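PDB 5Z3K: glucosidase from Croceicoccus marinus, which probably hydrolyses O-glycosidic bonds, as a beta-glucosidase of glycoside hydrolase family 39. Local coordinates for residues F172-K184 / G209-D222. Residues are numbered along the deposited sequence; the frame is centred on the assembly and turned at random.
Sequences FYEMYAAAARAVK and GFLDYVKQQSVPLD
Tyr173 and Tyr213 lie against each other with ring planes near parallel but slid apart, so the rings barely overlap. A CH-pi contact takes the place of a stack: Tyr173 CB sits over the centre of the Tyr213 ring, 3.3 Å from its centroid. Tyr213 CB returns the contact near the rim of the Tyr173 ring. Tyr213 CG is anti to the backbone N (chi1 173°), which lays the ring across helix 172-184. Its hydroxyl then donates to Glu174: Tyr213 OH to Glu174 OE1 is 2.6 Å, met from above the carboxylate plane. With a leucine in place of this tyrosine, Glu174 OE1 would probably lose its hydroxyl donor and Tyr173 CB the aromatic face it rests on. Tyr173 OH hydrogen-bonds to Pro205 O, just ahead of helix 208-216.

The two helices are neighbours on the outside of the TIM barrel, following strands 151-154 and 191-197, and the axes of the two helical segments cross at -49°. Phe210 points its edge at one Tyr176 face, with centroids 5.0 Å apart and planes at 74°; Ala180 CB, of the same helix as Tyr176, lies toward the rim of the opposite face. Val219 CG1 approaches Tyr176 CE2 at 3.5 Å. Tyr176 OH donates to a lone pair of Pro220 O at 2.8 Å, in the carbonyl plane. Further along, Lys184 runs beside the Pro220 ring. Lys184 NZ forms a salt bridge with the syn side of Asp222 OD2 at 2.8 Å and also bonds Leu190 O and Pro188 O.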
loop_
_atom_site.group_PDB
_atom_site.type_symbol
_atom_site.label_atom_id
_atom_site.label_comp_id
_atom_site.label_asym_id
_atom_site.label_seq_id
_atom_site.Cartn_x
_atom_site.Cartn_y
_atom_site.Cartn_z
ATOM N N PHE A 172 -5.631 -13.385 21.174
ATOM C CA PHE A 172 -5.295 -12.999 19.805
ATOM C C PHE A 172 -4.609 -14.142 19.067
ATOM O O PHE A 172 -4.938 -14.426 17.911
ATOM C CB PHE A 172 -4.416 -11.745 19.813
ATOM C CG PHE A 172 -4.134 -11.189 18.440
ATOM C CD1 PHE A 172 -3.113 -11.716 17.656
ATOM C CD2 PHE A 172 -4.883 -10.135 17.937
ATOM C CE1 PHE A 172 -2.854 -11.214 16.385
ATOM C CE2 PHE A 172 -4.621 -9.620 16.667
ATOM C CZ PHE A 172 -3.612 -10.167 15.892
ATOM N N TYR A 173 -3.656 -14.819 19.722
ATOM C CA TYR A 173 -2.940 -15.909 19.059
ATOM C C TYR A 173 -3.880 -17.051 18.690
ATOM O O TYR A 173 -3.777 -17.625 17.600
ATOM C CB TYR A 173 -1.815 -16.451 19.951
ATOM C CG TYR A 173 -0.833 -15.443 20.512
ATOM C CD1 TYR A 173 -0.575 -14.235 19.870
ATOM C CD2 TYR A 173 -0.144 -15.716 21.690
ATOM C CE1 TYR A 173 0.343 -13.319 20.399
ATOM C CE2 TYR A 173 0.759 -14.811 22.230
ATOM C CZ TYR A 173 1.005 -13.619 21.589
ATOM O OH TYR A 173 1.916 -12.735 22.141
ATOM N N GLU A 174 -4.784 -17.424 19.600
ATOM C CA GLU A 174 -5.665 -18.546 19.303
ATOM C C GLU A 174 -6.612 -18.196 18.165
ATOM O O GLU A 174 -6.933 -19.049 17.329
ATOM C CB GLU A 174 -6.431 -18.963 20.561
ATOM C CG GLU A 174 -5.550 -19.599 21.624
ATOM C CD GLU A 174 -4.904 -20.905 21.160
ATOM O OE1 GLU A 174 -3.664 -21.047 21.285
ATOM O OE2 GLU A 174 -5.641 -21.798 20.680
HETATM N N MSE A 175 -7.043 -16.941 18.106
HETATM C CA MSE A 175 -7.871 -16.457 17.014
HETATM C C MSE A 175 -7.101 -16.494 15.695
HETATM O O MSE A 175 -7.646 -16.876 14.659
HETATM C CB MSE A 175 -8.359 -15.047 17.308
HETATM C CG MSE A 175 -9.494 -14.981 18.290
HETATM SE SE MSE A 175 -10.006 -13.173 18.727
HETATM C CE MSE A 175 -10.947 -12.661 17.069
ATOM N N TYR A 176 -5.820 -16.111 15.738
ATOM C CA TYR A 176 -4.996 -16.217 14.540
ATOM C C TYR A 176 -4.911 -17.662 14.070
ATOM O O TYR A 176 -5.080 -17.951 12.880
ATOM C CB TYR A 176 -3.588 -15.664 14.779
ATOM C CG TYR A 176 -2.765 -15.833 13.527
ATOM C CD1 TYR A 176 -3.015 -15.038 12.411
ATOM C CD2 TYR A 176 -1.790 -16.816 13.426
ATOM C CE1 TYR A 176 -2.302 -15.202 11.240
ATOM C CE2 TYR A 176 -1.067 -16.987 12.259
ATOM C CZ TYR A 176 -1.334 -16.171 11.165
ATOM O OH TYR A 176 -0.646 -16.318 9.996
ATOM N N ALA A 177 -4.657 -18.592 14.996
ATOM C CA ALA A 177 -4.515 -19.987 14.599
ATOM C C ALA A 177 -5.814 -20.526 14.016
ATOM O O ALA A 177 -5.794 -21.297 13.050
ATOM C CB ALA A 177 -4.062 -20.837 15.789
ATOM N N ALA A 178 -6.954 -20.131 14.591
ATOM C CA ALA A 178 -8.239 -20.555 14.047
ATOM C C ALA A 178 -8.427 -20.043 12.625
ATOM O O ALA A 178 -8.861 -20.788 11.736
ATOM C CB ALA A 178 -9.379 -20.074 14.945
ATOM N N ALA A 179 -8.098 -18.770 12.391
ATOM C CA ALA A 179 -8.224 -18.207 11.050
ATOM C C ALA A 179 -7.278 -18.889 10.070
ATOM O O ALA A 179 -7.671 -19.215 8.944
ATOM C CB ALA A 179 -7.966 -16.701 11.096
ATOM N N ALA A 180 -6.027 -19.119 10.480
ATOM C CA ALA A 180 -5.064 -19.773 9.600
ATOM C C ALA A 180 -5.503 -21.192 9.252
ATOM O O ALA A 180 -5.415 -21.616 8.090
ATOM C CB ALA A 180 -3.680 -19.780 10.251
ATOM N N ARG A 181 -5.956 -21.954 10.256
ATOM C CA ARG A 181 -6.509 -23.280 9.995
ATOM C C ARG A 181 -7.652 -23.218 8.987
ATOM O O ARG A 181 -7.724 -24.043 8.069
ATOM C CB ARG A 181 -6.996 -23.918 11.299
ATOM C CG ARG A 181 -5.894 -24.601 12.101
ATOM C CD ARG A 181 -6.468 -25.529 13.169
ATOM N NE ARG A 181 -7.460 -24.847 13.994
ATOM C CZ ARG A 181 -7.166 -24.151 15.088
ATOM N NH1 ARG A 181 -5.907 -24.058 15.503
ATOM N NH2 ARG A 181 -8.130 -23.556 15.773
ATOM N N ALA A 182 -8.567 -22.260 9.154
ATOM C CA ALA A 182 -9.721 -22.190 8.262
ATOM C C ALA A 182 -9.303 -21.832 6.839
ATOM O O ALA A 182 -9.783 -22.436 5.873
ATOM C CB ALA A 182 -10.742 -21.183 8.792
ATOM N N VAL A 183 -8.404 -20.858 6.686
ATOM C CA VAL A 183 -7.963 -20.462 5.350
ATOM C C VAL A 183 -7.281 -21.634 4.650
ATOM O O VAL A 183 -7.566 -21.941 3.485
ATOM C CB VAL A 183 -7.030 -19.241 5.441
ATOM C CG1 VAL A 183 -6.235 -19.070 4.150
ATOM C CG2 VAL A 183 -7.822 -17.980 5.777
ATOM N N LYS A 184 -6.374 -22.312 5.357
ATOM C CA LYS A 184 -5.623 -23.400 4.739
ATOM C C LYS A 184 -6.502 -24.616 4.478
ATOM O O LYS A 184 -6.250 -25.369 3.531
ATOM C CB LYS A 184 -4.440 -23.778 5.625
ATOM C CG LYS A 184 -3.391 -22.679 5.754
ATOM C CD LYS A 184 -2.775 -22.345 4.404
ATOM C CE LYS A 184 -1.534 -21.491 4.562
ATOM N NZ LYS A 184 -0.935 -21.200 3.243
ATOM N N GLY A 209 6.226 -11.835 20.702
ATOM C CA GLY A 209 5.272 -12.796 21.246
ATOM C C GLY A 209 4.425 -13.467 20.184
ATOM O O GLY A 209 4.077 -14.649 20.314
ATOM N N PHE A 210 4.080 -12.730 19.122
ATOM C CA PHE A 210 3.347 -13.322 18.008
ATOM C C PHE A 210 4.222 -14.300 17.227
ATOM O O PHE A 210 3.812 -15.432 16.949
ATOM C CB PHE A 210 2.817 -12.208 17.097
ATOM C CG PHE A 210 1.989 -12.706 15.952
ATOM C CD1 PHE A 210 0.740 -13.274 16.176
ATOM C CD2 PHE A 210 2.456 -12.607 14.646
ATOM C CE1 PHE A 210 -0.020 -13.739 15.127
ATOM C CE2 PHE A 210 1.695 -13.077 13.592
ATOM C CZ PHE A 210 0.453 -13.639 13.833
ATOM N N LEU A 211 5.430 -13.874 16.853
ATOM C CA LEU A 211 6.344 -14.755 16.131
ATOM C C LEU A 211 6.684 -15.993 16.955
ATOM O O LEU A 211 6.803 -17.098 16.409
ATOM C CB LEU A 211 7.617 -13.997 15.765
ATOM C CG LEU A 211 7.413 -12.969 14.644
ATOM C CD1 LEU A 211 8.533 -11.935 14.642
ATOM C CD2 LEU A 211 7.339 -13.707 13.320
ATOM N N ASP A 212 6.858 -15.823 18.265
ATOM C CA ASP A 212 7.160 -16.967 19.122
ATOM C C ASP A 212 6.006 -17.963 19.126
ATOM O O ASP A 212 6.224 -19.178 19.055
ATOM C CB ASP A 212 7.476 -16.491 20.541
ATOM C CG ASP A 212 7.793 -17.646 21.496
ATOM O OD1 ASP A 212 8.812 -18.341 21.289
ATOM O OD2 ASP A 212 7.023 -17.851 22.456
ATOM N N TYR A 213 4.768 -17.461 19.165
ATOM C CA TYR A 213 3.606 -18.343 19.206
ATOM C C TYR A 213 3.470 -19.156 17.926
ATOM O O TYR A 213 3.268 -20.376 17.974
ATOM C CB TYR A 213 2.327 -17.536 19.457
ATOM C CG TYR A 213 1.085 -18.392 19.346
ATOM C CD1 TYR A 213 0.425 -18.549 18.126
ATOM C CD2 TYR A 213 0.580 -19.060 20.457
ATOM C CE1 TYR A 213 -0.702 -19.351 18.024
ATOM C CE2 TYR A 213 -0.545 -19.856 20.363
ATOM C CZ TYR A 213 -1.180 -19.998 19.143
ATOM O OH TYR A 213 -2.303 -20.793 19.041
ATOM N N VAL A 214 3.527 -18.494 16.762
ATOM C CA VAL A 214 3.333 -19.228 15.515
ATOM C C VAL A 214 4.471 -20.215 15.289
ATOM O O VAL A 214 4.279 -21.263 14.660
ATOM C CB VAL A 214 3.167 -18.254 14.329
ATOM C CG1 VAL A 214 1.848 -17.507 14.449
ATOM C CG2 VAL A 214 4.318 -17.269 14.257
ATOM N N LYS A 215 5.667 -19.907 15.795
ATOM C CA LYS A 215 6.775 -20.852 15.696
ATOM C C LYS A 215 6.546 -22.064 16.589
ATOM O O LYS A 215 6.602 -23.210 16.129
ATOM C CB LYS A 215 8.089 -20.171 16.067
ATOM C CG LYS A 215 9.277 -21.116 16.016
ATOM C CD LYS A 215 10.572 -20.413 16.363
ATOM C CE LYS A 215 11.743 -21.363 16.235
ATOM N NZ LYS A 215 12.606 -21.298 17.454
ATOM N N GLN A 216 6.286 -21.825 17.873
ATOM C CA GLN A 216 6.151 -22.927 18.820
ATOM C C GLN A 216 4.933 -23.794 18.522
ATOM O O GLN A 216 4.969 -25.006 18.754
ATOM C CB GLN A 216 6.092 -22.370 20.238
ATOM C CG GLN A 216 7.382 -21.679 20.646
ATOM C CD GLN A 216 8.588 -22.603 20.545
ATOM O OE1 GLN A 216 8.578 -23.714 21.079
ATOM N NE2 GLN A 216 9.635 -22.146 19.858
ATOM N N GLN A 217 3.859 -23.214 17.995
ATOM C CA GLN A 217 2.656 -23.978 17.692
ATOM C C GLN A 217 2.554 -24.371 16.226
ATOM O O GLN A 217 1.512 -24.890 15.812
ATOM C CB GLN A 217 1.408 -23.202 18.116
ATOM C CG GLN A 217 1.433 -22.744 19.565
ATOM C CD GLN A 217 1.796 -23.868 20.534
ATOM O OE1 GLN A 217 1.369 -25.009 20.365
ATOM N NE2 GLN A 217 2.590 -23.542 21.552
ATOM N N SER A 218 3.601 -24.133 15.433
ATOM C CA SER A 218 3.643 -24.531 14.024
ATOM C C SER A 218 2.415 -24.038 13.252
ATOM O O SER A 218 1.758 -24.791 12.529
ATOM C CB SER A 218 3.795 -26.047 13.899
ATOM O OG SER A 218 4.945 -26.482 14.604
ATOM N N VAL A 219 2.106 -22.755 13.416
ATOM C CA VAL A 219 0.976 -22.114 12.738
ATOM C C VAL A 219 1.472 -21.489 11.436
ATOM O O VAL A 219 2.538 -20.856 11.428
ATOM C CB VAL A 219 0.312 -21.067 13.649
ATOM C CG1 VAL A 219 -0.905 -20.429 12.962
ATOM C CG2 VAL A 219 -0.092 -21.702 14.991
ATOM N N PRO A 220 0.760 -21.645 10.317
ATOM C CA PRO A 220 1.217 -21.018 9.065
ATOM C C PRO A 220 1.297 -19.506 9.201
ATOM O O PRO A 220 0.442 -18.876 9.822
ATOM C CB PRO A 220 0.148 -21.424 8.045
ATOM C CG PRO A 220 -0.566 -22.582 8.652
ATOM C CD PRO A 220 -0.490 -22.399 10.136
ATOM N N LEU A 221 2.339 -18.924 8.601
ATOM C CA LEU A 221 2.541 -17.470 8.565
ATOM C C LEU A 221 3.174 -17.169 7.209
ATOM O O LEU A 221 4.401 -17.149 7.074
ATOM C CB LEU A 221 3.408 -16.978 9.719
ATOM C CG LEU A 221 3.645 -15.468 9.842
ATOM C CD1 LEU A 221 2.452 -14.754 10.492
ATOM C CD2 LEU A 221 4.946 -15.172 10.601
ATOM N N ASP A 222 2.326 -16.972 6.202
ATOM C CA ASP A 222 2.826 -16.694 4.859
ATOM C C ASP A 222 3.376 -15.276 4.746
ATOM O O ASP A 222 4.283 -15.022 3.941
ATOM C CB ASP A 222 1.712 -16.947 3.843
ATOM C CG ASP A 222 1.253 -18.399 3.841
ATOM O OD1 ASP A 222 2.107 -19.288 3.682
ATOM O OD2 ASP A 222 0.048 -18.663 4.012
#